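Long-range contacts in Alr4995 protein (PDB 6LRG), which probably hydrolyses arginine to ornithine, ammonia and carbon dioxide through a dihydrolase domain of the guanidino-group-modifying clan, and also carries a Rossmann-fold region: residues K113-E118 / R139-S144; R130-G135 / K150-E155; Y19-W24 / K88-E93; L66-N71 / K263-R268. One frame throughout, in Å; residues are numbered along the deposited sequence.

Contact 1 of 4, residues K113-E118 / R139-S144. With ORN (L-ornithine), chain E.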
# COMPACT_ATOMS: atom_id res chain seq x y z
N LYS B 113 39.74 34.26 -10.73
CA LYS B 113 38.42 34.86 -10.74
C LYS B 113 37.29 33.84 -10.83
O LYS B 113 36.11 34.20 -10.81
CB LYS B 113 38.31 35.90 -11.86
CG LYS B 113 39.22 37.18 -11.67
CD LYS B 113 39.78 37.48 -10.23
CE LYS B 113 38.75 37.66 -9.14
NZ LYS B 113 39.27 37.43 -7.77
N ASP B 114 37.64 32.55 -10.88
CA ASP B 114 36.65 31.48 -10.92
C ASP B 114 36.58 30.63 -9.64
O ASP B 114 35.80 29.69 -9.58
CB ASP B 114 36.89 30.58 -12.15
CG ASP B 114 38.30 30.00 -12.19
OD1 ASP B 114 39.18 30.62 -12.84
OD2 ASP B 114 38.55 28.91 -11.62
N LEU B 115 37.39 30.94 -8.62
CA LEU B 115 37.22 30.30 -7.32
C LEU B 115 36.58 31.22 -6.30
O LEU B 115 37.26 32.03 -5.67
CB LEU B 115 38.55 29.83 -6.74
CG LEU B 115 39.36 28.82 -7.52
CD1 LEU B 115 40.64 28.56 -6.75
CD2 LEU B 115 38.58 27.54 -7.72
N PRO B 116 35.26 31.09 -6.12
CA PRO B 116 34.61 31.83 -5.04
C PRO B 116 35.15 31.47 -3.67
O PRO B 116 35.45 30.32 -3.36
CB PRO B 116 33.13 31.43 -5.17
CG PRO B 116 33.13 30.25 -6.09
CD PRO B 116 34.27 30.46 -7.01
N PHE B 117 35.28 32.49 -2.84
CA PHE B 117 35.70 32.34 -1.46
C PHE B 117 35.22 33.56 -0.72
O PHE B 117 35.48 34.67 -1.17
CB PHE B 117 37.21 32.20 -1.32
CG PHE B 117 37.68 32.37 0.07
CD1 PHE B 117 37.40 31.41 1.02
CD2 PHE B 117 38.38 33.50 0.45
CE1 PHE B 117 37.82 31.56 2.32
CE2 PHE B 117 38.79 33.68 1.76
CZ PHE B 117 38.52 32.70 2.69
N GLU B 118 34.52 33.37 0.38
CA GLU B 118 33.80 34.50 0.96
C GLU B 118 34.22 34.83 2.39
O GLU B 118 33.40 35.20 3.22
CB GLU B 118 32.29 34.25 0.88
CG GLU B 118 31.81 34.08 -0.57
CD GLU B 118 30.33 34.43 -0.80
OE1 GLU B 118 29.57 34.54 0.18
OE2 GLU B 118 29.92 34.59 -1.99
N ARG B 139 28.99 28.83 -0.95
CA ARG B 139 29.65 30.04 -1.39
C ARG B 139 31.13 29.82 -1.70
O ARG B 139 31.58 30.11 -2.80
CB ARG B 139 29.49 31.13 -0.33
CG ARG B 139 28.05 31.59 -0.14
CD ARG B 139 27.49 32.30 -1.37
NE ARG B 139 26.20 32.90 -1.04
CZ ARG B 139 26.03 34.12 -0.54
NH1 ARG B 139 27.07 34.92 -0.34
NH2 ARG B 139 24.80 34.55 -0.25
N SER B 140 31.89 29.32 -0.74
CA SER B 140 33.27 29.03 -1.02
C SER B 140 33.43 27.69 -1.72
O SER B 140 32.90 26.69 -1.27
CB SER B 140 34.09 29.06 0.25
OG SER B 140 33.94 30.32 0.87
N GLU B 141 34.17 27.69 -2.82
CA GLU B 141 34.57 26.47 -3.48
C GLU B 141 35.61 25.71 -2.66
O GLU B 141 36.54 26.29 -2.09
CB GLU B 141 35.12 26.78 -4.87
CG GLU B 141 35.12 25.56 -5.82
CD GLU B 141 33.74 25.21 -6.37
OE1 GLU B 141 33.58 24.11 -6.94
OE2 GLU B 141 32.82 26.05 -6.27
N LEU B 142 35.45 24.39 -2.61
CA LEU B 142 36.42 23.50 -1.98
C LEU B 142 37.84 23.76 -2.44
O LEU B 142 38.78 23.70 -1.64
CB LEU B 142 36.06 22.05 -2.28
CG LEU B 142 37.09 21.02 -1.81
CD1 LEU B 142 37.22 21.09 -0.31
CD2 LEU B 142 36.69 19.61 -2.24
N ASP B 143 38.00 24.06 -3.73
CA ASP B 143 39.31 24.26 -4.35
C ASP B 143 40.04 25.55 -3.93
O ASP B 143 41.21 25.73 -4.26
CB ASP B 143 39.17 24.24 -5.86
CG ASP B 143 39.38 22.86 -6.45
OD1 ASP B 143 39.88 21.98 -5.73
OD2 ASP B 143 39.06 22.66 -7.64
N SER B 144 39.36 26.46 -3.24
CA SER B 144 40.06 27.61 -2.68
C SER B 144 40.85 27.21 -1.42
O SER B 144 41.85 27.84 -1.09
CB SER B 144 39.09 28.76 -2.36
OG SER B 144 38.21 28.41 -1.32
N ORN E . 23.42 39.27 2.00
CA ORN E . 24.68 38.72 2.38
CB ORN E . 24.64 38.24 3.82
CG ORN E . 26.00 37.71 4.22
CD ORN E . 26.04 37.46 5.71
NE ORN E . 27.08 36.53 6.03
C ORN E . 25.00 37.58 1.44
O ORN E . 26.19 37.33 1.11
OXT ORN E . 24.06 36.90 0.97

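Contact 2 of 4, residues R130-G135 / K150-E155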
# COMPACT_ATOMS: atom_id res chain seq x y z
N ARG B 130 45.49 27.13 16.19
CA ARG B 130 46.11 25.86 15.79
C ARG B 130 45.80 25.48 14.34
O ARG B 130 46.66 24.94 13.62
CB ARG B 130 45.66 24.76 16.76
CG ARG B 130 45.99 25.06 18.24
CD ARG B 130 45.29 24.11 19.20
NE ARG B 130 43.83 24.24 19.15
CZ ARG B 130 42.98 23.38 19.71
NH1 ARG B 130 43.45 22.32 20.35
NH2 ARG B 130 41.67 23.57 19.62
N TRP B 131 44.59 25.76 13.89
CA TRP B 131 44.23 25.46 12.50
C TRP B 131 43.11 26.37 12.02
O TRP B 131 42.52 27.13 12.80
CB TRP B 131 43.80 24.00 12.37
CG TRP B 131 42.84 23.60 13.45
CD1 TRP B 131 41.56 24.02 13.59
CD2 TRP B 131 43.11 22.74 14.56
NE1 TRP B 131 41.00 23.46 14.71
CE2 TRP B 131 41.93 22.67 15.33
CE3 TRP B 131 44.23 22.00 14.97
CZ2 TRP B 131 41.83 21.90 16.49
CZ3 TRP B 131 44.13 21.24 16.13
CH2 TRP B 131 42.94 21.20 16.87
N LEU B 132 42.80 26.29 10.73
CA LEU B 132 41.66 27.02 10.17
C LEU B 132 40.53 26.08 9.76
O LEU B 132 40.76 25.07 9.09
CB LEU B 132 42.12 27.85 8.97
CG LEU B 132 41.07 28.60 8.16
CD1 LEU B 132 40.40 29.69 9.00
CD2 LEU B 132 41.72 29.19 6.92
N TRP B 133 39.31 26.39 10.16
CA TRP B 133 38.13 25.68 9.67
C TRP B 133 37.55 26.37 8.43
O TRP B 133 36.93 27.42 8.56
CB TRP B 133 37.06 25.62 10.75
CG TRP B 133 37.49 25.01 12.05
CD1 TRP B 133 37.95 25.66 13.15
CD2 TRP B 133 37.46 23.62 12.40
NE1 TRP B 133 38.24 24.77 14.15
CE2 TRP B 133 37.94 23.51 13.72
CE3 TRP B 133 37.09 22.45 11.71
CZ2 TRP B 133 38.05 22.28 14.38
CZ3 TRP B 133 37.20 21.23 12.37
CH2 TRP B 133 37.68 21.16 13.69
N ALA B 134 37.74 25.81 7.24
CA ALA B 134 37.16 26.40 6.03
C ALA B 134 35.90 25.68 5.60
O ALA B 134 35.90 24.47 5.48
CB ALA B 134 38.18 26.40 4.89
N GLY B 135 34.85 26.43 5.31
CA GLY B 135 33.60 25.85 4.86
C GLY B 135 33.50 25.76 3.35
O GLY B 135 34.23 26.44 2.63
N LYS B 150 48.21 27.75 1.85
CA LYS B 150 49.44 28.22 1.21
C LYS B 150 49.79 29.65 1.62
O LYS B 150 50.95 29.99 1.86
CB LYS B 150 49.24 28.12 -0.30
CG LYS B 150 50.43 28.30 -1.21
CD LYS B 150 49.88 28.46 -2.64
CE LYS B 150 50.96 28.63 -3.69
NZ LYS B 150 50.37 29.07 -4.98
N TRP B 151 48.77 30.49 1.71
CA TRP B 151 48.94 31.92 1.81
C TRP B 151 48.87 32.40 3.24
O TRP B 151 49.49 33.39 3.61
CB TRP B 151 47.88 32.63 0.97
CG TRP B 151 48.19 32.59 -0.51
CD1 TRP B 151 49.40 32.40 -1.09
CD2 TRP B 151 47.25 32.74 -1.59
NE1 TRP B 151 49.29 32.42 -2.46
CE2 TRP B 151 47.98 32.64 -2.80
CE3 TRP B 151 45.87 32.94 -1.66
CZ2 TRP B 151 47.39 32.75 -4.05
CZ3 TRP B 151 45.28 33.07 -2.90
CH2 TRP B 151 46.04 32.96 -4.08
N LEU B 152 48.10 31.70 4.06
CA LEU B 152 48.03 32.02 5.47
C LEU B 152 48.98 31.14 6.29
O LEU B 152 49.09 31.31 7.50
CB LEU B 152 46.60 31.88 5.98
CG LEU B 152 45.56 32.75 5.27
CD1 LEU B 152 44.22 32.67 5.98
CD2 LEU B 152 46.00 34.20 5.18
N ASP B 153 49.67 30.21 5.62
CA ASP B 153 50.61 29.28 6.25
C ASP B 153 50.01 28.61 7.48
O ASP B 153 50.51 28.77 8.60
CB ASP B 153 51.90 30.02 6.63
CG ASP B 153 53.07 29.08 6.90
OD1 ASP B 153 53.40 28.22 6.03
OD2 ASP B 153 53.66 29.20 8.00
N ILE B 154 48.93 27.86 7.28
CA ILE B 154 48.20 27.28 8.40
C ILE B 154 47.52 25.98 7.95
O ILE B 154 47.39 25.74 6.75
CB ILE B 154 47.18 28.29 8.97
CG1 ILE B 154 46.68 27.86 10.35
CG2 ILE B 154 46.04 28.53 8.01
CD1 ILE B 154 46.13 29.00 11.16
N GLU B 155 47.14 25.14 8.91
CA GLU B 155 46.47 23.88 8.61
C GLU B 155 44.98 24.14 8.35
O GLU B 155 44.29 24.72 9.19
CB GLU B 155 46.63 22.87 9.75
CG GLU B 155 46.15 21.47 9.35
CD GLU B 155 46.11 20.46 10.50
OE1 GLU B 155 45.43 20.72 11.52
OE2 GLU B 155 46.75 19.40 10.37

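Contact 3 of 4, residues Y19-W24 / K88-E93. With ORN (L-ornithine), chain E.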
# COMPACT_ATOMS: atom_id res chain seq x y z
N TYR B 19 17.95 42.73 -3.24
CA TYR B 19 17.94 41.52 -4.06
C TYR B 19 17.87 40.30 -3.14
O TYR B 19 17.75 40.46 -1.92
CB TYR B 19 19.18 41.46 -4.95
CG TYR B 19 20.46 41.84 -4.22
CD1 TYR B 19 21.11 40.92 -3.41
CD2 TYR B 19 20.99 43.11 -4.32
CE1 TYR B 19 22.26 41.27 -2.73
CE2 TYR B 19 22.13 43.47 -3.64
CZ TYR B 19 22.77 42.54 -2.85
OH TYR B 19 23.91 42.89 -2.17
N VAL B 20 17.92 39.10 -3.73
CA VAL B 20 17.85 37.84 -2.98
C VAL B 20 18.96 36.87 -3.43
O VAL B 20 19.02 36.47 -4.60
CB VAL B 20 16.46 37.15 -3.15
CG1 VAL B 20 16.32 35.97 -2.19
CG2 VAL B 20 15.32 38.15 -2.93
N ILE B 21 19.85 36.52 -2.50
CA ILE B 21 20.96 35.63 -2.84
C ILE B 21 21.17 34.59 -1.75
O ILE B 21 22.03 33.72 -1.88
CB ILE B 21 22.28 36.40 -3.10
CG1 ILE B 21 22.66 37.27 -1.91
CG2 ILE B 21 22.21 37.25 -4.36
CD1 ILE B 21 23.97 37.99 -2.11
N ASN B 22 20.39 34.68 -0.68
CA ASN B 22 20.30 33.60 0.28
C ASN B 22 18.86 33.50 0.78
O ASN B 22 18.11 34.48 0.68
CB ASN B 22 21.29 33.79 1.42
CG ASN B 22 20.84 34.83 2.40
OD1 ASN B 22 20.04 34.55 3.29
ND2 ASN B 22 21.35 36.05 2.26
N PRO B 23 18.45 32.33 1.31
CA PRO B 23 17.01 32.13 1.58
C PRO B 23 16.39 33.13 2.57
O PRO B 23 15.19 33.41 2.45
CB PRO B 23 16.97 30.70 2.16
CG PRO B 23 18.37 30.41 2.61
CD PRO B 23 19.24 31.14 1.63
N TRP B 24 17.16 33.66 3.50
CA TRP B 24 16.61 34.60 4.48
C TRP B 24 16.13 35.89 3.82
O TRP B 24 15.22 36.54 4.31
CB TRP B 24 17.64 34.92 5.54
CG TRP B 24 18.15 33.72 6.24
CD1 TRP B 24 19.14 32.89 5.82
CD2 TRP B 24 17.70 33.21 7.50
NE1 TRP B 24 19.35 31.89 6.74
CE2 TRP B 24 18.47 32.06 7.78
CE3 TRP B 24 16.72 33.60 8.41
CZ2 TRP B 24 18.29 31.31 8.94
CZ3 TRP B 24 16.54 32.85 9.56
CH2 TRP B 24 17.32 31.72 9.82
N LYS B 88 27.29 38.20 -8.39
CA LYS B 88 27.71 39.52 -8.83
C LYS B 88 27.10 40.69 -8.06
O LYS B 88 27.59 41.81 -8.16
CB LYS B 88 27.42 39.69 -10.33
CG LYS B 88 28.61 39.25 -11.16
CD LYS B 88 28.29 38.45 -12.43
CE LYS B 88 29.61 37.93 -13.04
NZ LYS B 88 29.73 38.17 -14.51
N GLU B 89 26.06 40.43 -7.27
CA GLU B 89 25.45 41.49 -6.46
C GLU B 89 26.42 42.02 -5.40
O GLU B 89 26.21 43.09 -4.82
CB GLU B 89 24.19 41.00 -5.76
CG GLU B 89 22.96 40.85 -6.64
CD GLU B 89 23.03 39.63 -7.53
OE1 GLU B 89 23.86 38.74 -7.23
OE2 GLU B 89 22.27 39.58 -8.52
N ARG B 90 27.47 41.25 -5.13
CA ARG B 90 28.38 41.59 -4.07
C ARG B 90 29.80 41.80 -4.59
O ARG B 90 30.64 42.34 -3.88
CB ARG B 90 28.37 40.52 -2.99
CG ARG B 90 27.13 40.56 -2.13
CD ARG B 90 27.34 39.86 -0.79
NE ARG B 90 28.26 40.59 0.08
CZ ARG B 90 28.52 40.25 1.34
NH1 ARG B 90 27.92 39.20 1.87
NH2 ARG B 90 29.38 40.96 2.06
N GLN B 91 30.05 41.41 -5.83
CA GLN B 91 31.39 41.51 -6.39
C GLN B 91 31.91 42.94 -6.41
O GLN B 91 33.12 43.15 -6.32
CB GLN B 91 31.42 40.91 -7.80
CG GLN B 91 31.36 39.38 -7.78
CD GLN B 91 31.28 38.75 -9.16
OE1 GLN B 91 31.53 39.41 -10.17
NE2 GLN B 91 30.95 37.47 -9.21
N GLY B 92 31.02 43.92 -6.49
CA GLY B 92 31.43 45.31 -6.49
C GLY B 92 31.97 45.76 -5.15
O GLY B 92 32.61 46.82 -5.05
N GLU B 93 31.72 44.98 -4.10
CA GLU B 93 32.24 45.33 -2.78
C GLU B 93 33.74 45.07 -2.71
O GLU B 93 34.44 45.64 -1.86
CB GLU B 93 31.54 44.52 -1.68
CG GLU B 93 30.04 44.69 -1.59
CD GLU B 93 29.43 43.72 -0.59
OE1 GLU B 93 30.16 43.25 0.32
OE2 GLU B 93 28.24 43.38 -0.73
N ORN E . 23.42 39.27 2.00
CA ORN E . 24.68 38.72 2.38
CB ORN E . 24.64 38.24 3.82
CG ORN E . 26.00 37.71 4.22
CD ORN E . 26.04 37.46 5.71
NE ORN E . 27.08 36.53 6.03
C ORN E . 25.00 37.58 1.44
O ORN E . 26.19 37.33 1.11
OXT ORN E . 24.06 36.90 0.97

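Contact 4 of 4, residues L66-N71 / K263-R268. With ORN (L-ornithine), chain E.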
# COMPACT_ATOMS: atom_id res chain seq x y z
N LEU B 66 27.70 45.68 2.17
CA LEU B 66 29.03 46.09 2.61
C LEU B 66 29.12 46.06 4.14
O LEU B 66 30.21 45.91 4.70
CB LEU B 66 29.36 47.48 2.08
CG LEU B 66 30.85 47.78 1.91
CD1 LEU B 66 31.42 46.86 0.86
CD2 LEU B 66 31.09 49.25 1.57
N VAL B 67 27.98 46.18 4.81
CA VAL B 67 27.93 46.10 6.26
C VAL B 67 28.44 44.76 6.77
O VAL B 67 28.83 44.63 7.93
CB VAL B 67 26.50 46.32 6.80
CG1 VAL B 67 26.11 47.77 6.67
CG2 VAL B 67 25.50 45.42 6.06
N PHE B 68 28.41 43.75 5.91
CA PHE B 68 28.82 42.41 6.32
C PHE B 68 30.30 42.20 6.03
O PHE B 68 30.68 41.51 5.09
CB PHE B 68 27.96 41.34 5.64
CG PHE B 68 26.52 41.39 6.05
CD1 PHE B 68 26.17 41.28 7.40
CD2 PHE B 68 25.51 41.58 5.12
CE1 PHE B 68 24.84 41.34 7.80
CE2 PHE B 68 24.18 41.65 5.51
CZ PHE B 68 23.84 41.52 6.85
N THR B 69 31.12 42.82 6.88
CA THR B 69 32.57 42.84 6.69
C THR B 69 33.26 41.51 6.97
O THR B 69 34.41 41.33 6.59
CB THR B 69 33.21 43.89 7.57
OG1 THR B 69 32.78 43.66 8.92
CG2 THR B 69 32.80 45.29 7.13
N ALA B 70 32.57 40.58 7.63
CA ALA B 70 33.10 39.23 7.83
C ALA B 70 33.45 38.59 6.48
O ALA B 70 34.40 37.80 6.38
CB ALA B 70 32.10 38.37 8.59
N ASN B 71 32.70 38.95 5.45
CA ASN B 71 32.97 38.45 4.12
C ASN B 71 33.98 39.30 3.34
O ASN B 71 34.21 39.04 2.17
CB ASN B 71 31.67 38.35 3.31
CG ASN B 71 30.58 37.55 4.03
OD1 ASN B 71 29.47 38.03 4.21
ND2 ASN B 71 30.92 36.33 4.44
N LYS B 263 28.32 38.27 14.19
CA LYS B 263 29.61 37.91 13.60
C LYS B 263 29.75 38.52 12.21
O LYS B 263 30.80 39.04 11.87
CB LYS B 263 29.80 36.40 13.47
CG LYS B 263 30.75 35.74 14.35
CD LYS B 263 32.05 35.67 13.67
CE LYS B 263 32.95 34.80 14.49
NZ LYS B 263 34.14 34.44 13.72
N CYS B 264 28.68 38.45 11.41
CA CYS B 264 28.72 38.88 10.02
C CYS B 264 29.02 40.35 9.87
O CYS B 264 29.58 40.78 8.87
CB CYS B 264 27.40 38.57 9.33
SG CYS B 264 27.20 36.84 9.01
N LEU B 265 28.61 41.12 10.87
CA LEU B 265 28.80 42.55 10.86
C LEU B 265 30.21 42.97 11.30
O LEU B 265 30.55 44.15 11.24
CB LEU B 265 27.74 43.20 11.75
CG LEU B 265 26.33 43.10 11.18
CD1 LEU B 265 25.27 43.39 12.23
CD2 LEU B 265 26.19 44.03 9.98
N THR B 266 31.03 42.00 11.71
CA THR B 266 32.37 42.28 12.21
C THR B 266 33.44 41.43 11.54
O THR B 266 33.17 40.35 11.04
CB THR B 266 32.50 42.03 13.74
OG1 THR B 266 32.53 40.62 14.00
CG2 THR B 266 31.35 42.67 14.51
N LEU B 267 34.67 41.93 11.57
CA LEU B 267 35.81 41.17 11.08
C LEU B 267 37.00 41.45 11.97
O LEU B 267 37.56 42.54 11.94
CB LEU B 267 36.14 41.52 9.63
CG LEU B 267 37.43 40.93 9.05
CD1 LEU B 267 37.40 39.41 9.08
CD2 LEU B 267 37.66 41.39 7.64
N ARG B 268 37.39 40.47 12.78
CA ARG B 268 38.56 40.63 13.62
C ARG B 268 39.84 40.66 12.78
O ARG B 268 40.20 39.67 12.16
CB ARG B 268 38.63 39.52 14.66
CG ARG B 268 39.86 39.60 15.57
CD ARG B 268 39.74 38.65 16.75
NE ARG B 268 40.95 38.61 17.57
CZ ARG B 268 40.95 38.34 18.87
NH1 ARG B 268 39.80 38.11 19.51
NH2 ARG B 268 42.09 38.30 19.54
N ORN E . 23.42 39.27 2.00
CA ORN E . 24.68 38.72 2.38
CB ORN E . 24.64 38.24 3.82
CG ORN E . 26.00 37.71 4.22
CD ORN E . 26.04 37.46 5.71
NE ORN E . 27.08 36.53 6.03
C ORN E . 25.00 37.58 1.44
O ORN E . 26.19 37.33 1.11
OXT ORN E . 24.06 36.90 0.97

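Contact 1 of 4, residues K113-E118 / R139-S144
P116 and E118 meet S140, E141 and R139 where two loops of the guanidino-group-modifying (pentein) fold run past each other, one ahead of strand 123-125 and one between strand 132-136 and helix 145-152. The backbone N of E141 gives its hydrogen to P116 O (3.0 Å, N-H...O 159°), arriving from above the carbonyl plane, while S140 CA adds a CA-H...O contact to the same oxygen. Two residues on, E118 N is taken up by S140 OG at 3.1 Å; that hydroxyl is also hydrogen-bonded to D122. E141 O accepts twice, from S144 N and S144 OG, the hydroxyl lying in the carbonyl plane, OG to O 2.8 Å. The carboxylates of E141 and D143 both form salt bridges with R325 of the second subunit, and D143 is also held by K334 and S336. Beside them L115 lays CD2 on D143 CB at 3.8 Å. E118 and R139 form a buried salt bridge, their flat groups turned 74° apart. E118 OE1 is further bonded to H168 and OE2 to the amide of L86, which probably holds the carboxylate against rotation. Its partner R139, bent at chi2 (-66°), carries the guanidinium to the bound L-ornithine: NH2 reaches ORN OXT at 2.7 Å, and NH1 lies 2.9 Å from ORN O and 2.6 Å from the syn side of E118 OE1.

Contact 2 of 4, residues R130-G135 / K150-E155
L152, in the last part of helix 145-152, brings CD1 to 4.4 Å from CD2 of L132 in strand 132-136, a loose apolar touch. The two belong to a beta-alpha-beta unit, in which helix 145-152 links strand 132-136 to its parallel neighbour 155-160. At D153 the chain leaves the helix with a positive phi, and this turn sends I154 back toward the first strand. I154 straddles the backbone there: its CG1 lies 4.0 Å from W131 CA, while CG2 goes to L132 CB at 4.1 Å. L74 and L76 of strand 73-76 and L125 of strand 123-125 close around L132, L152 and I154. E155 then makes the one hydrogen bond between the segments, its O taking L132 N at 2.7 Å in an almost straight line (177° at the hydrogen). E155 O also comes within 3.3 Å of W131 CB. The side chain of E155 runs fully extended, with CG anti to the backbone N (chi1 -170°), alongside W131 and in the same direction; OE1 stops 3.9 Å from W131 CE3, and the ring and carboxylate planes are 36° apart. The carboxylate finds its polar partners in R199, Y282 and N280. The R130 guanidinium has W131 CH2 over one face, and R130 NE is paired with D126. The short L132-E155 bond is the first of a series, continued by L132 and A134 with L157 and by A134 with L159; aliphatic carbon packs on one side, and the glutamate charge is probably offset by R199, which also makes a cation-pi contact with the indole.

Contact 3 of 4, residues Y19-W24 / K88-E93
Over the centre of one face of the Y19 ring sits CB of E89, 3.6 Å from the centroid and 13° off the ring normal, a CH-pi contact. E89 CG follows across the same ring, 3.6 Å from Y19 CG, since the glutamate slides past the tyrosine in the opposite direction. The second flat group, the R90 guanidinium, uses its edge: E93 OE1 and O of the bound ornithine both lie in its plane. R90 holds the E93 carboxylate side-on, through NE to OE2 and NH2 to OE1 (3.0 Å), while NH1 donates to ORN O at 2.7 Å and also to N71 OD1. In this member of the guanidino-group-modifying clan, loop 19-24 and the short helix 88-91 thus form one wall of the ornithine pocket. I21 reaches from the loop, CG2 3.6 Å from E89 OE1 and CG1 3.2 Å from ORN OXT, while N22 ND2 donates to OXT at 3.1 Å. Y19 OH is hydrogen-bonded to D65, which itself bonds the ornithine. A serine in place of Y19, too short to reach D65, would probably leave that carboxylate without the phenol hydroxyl and E89 CB without its face. Y19 CG lies between the backbone N and the carbonyl carbon (chi1 44°), which sets the ring against E89 and leaves OH 4.0 Å from R90 CG.

Contact 4 of 4, residues L66-N71 / K263-R268
F68 and C264 bring the two backbones together. F68 is the centre of an inverse gamma turn, closed by a weak bond from T69 N to V67 O and leading into a 3-10 turn. C264 O accepts from A70 N at 3.2 Å (N-H...O 166°), from above its carbonyl plane, and F68 CA also points a hydrogen at it. L265 CA makes a CA-H...O contact to V67 O. Within 263-268 the amide and hydroxyl of T266 approach K263 O from the same face of its plane. F68 CG sits beside the backbone N, anti to the carbonyl carbon (chi1 -65°), which swings the ring between V67 and the ligand: V67 CG2 lies 3.9 Å above the centre of one face, ORN CD over the opposite one, offset toward the rim. F68 CD1 meets C264 CB at 3.5 Å and CE1 meets L265 CD2 at 3.7 Å. A serine in place of F68 is likely to leave the ornithine methylenes without their floor and open a gap beside C264. L267 CD2 rests on T69 O at 3.4 Å, while T69 OG1 is hydrogen-bonded to L8 O. N71 OD1, also bonded to R90 NH1, takes a weak bond from ORN NE, and C264 SG stands 3.0 Å from ORN NE. An apolar wall along the ligand chain with a sulfur at its end is consistent with C264 being the nucleophilic cysteine of this clan.

Overall arrangement
From the N terminus, contact 3 opens first at 19-24 and closes at 88-93, tying the loop after strand 6-9 to the short helix 88-91. Contact 4 opens inside the span closed by contact 3, at 66-71, and closes only at 263-268, so the two cross and contact 4 spans most of the dihydrolase region. Contacts 1 and 2 are nested within it and cross: contact 1 joins loop 113-118 to the loop that follows strand 132-136, contact 2 joins that strand to the turn after helix 145-152, and S140 touches G135. Contacts 1, 3 and 4 converge on the ornithine, linked by R90 with N71 and by E118 with N71; contact 2 stays about 9 Å from contact 4 at the nearest atoms.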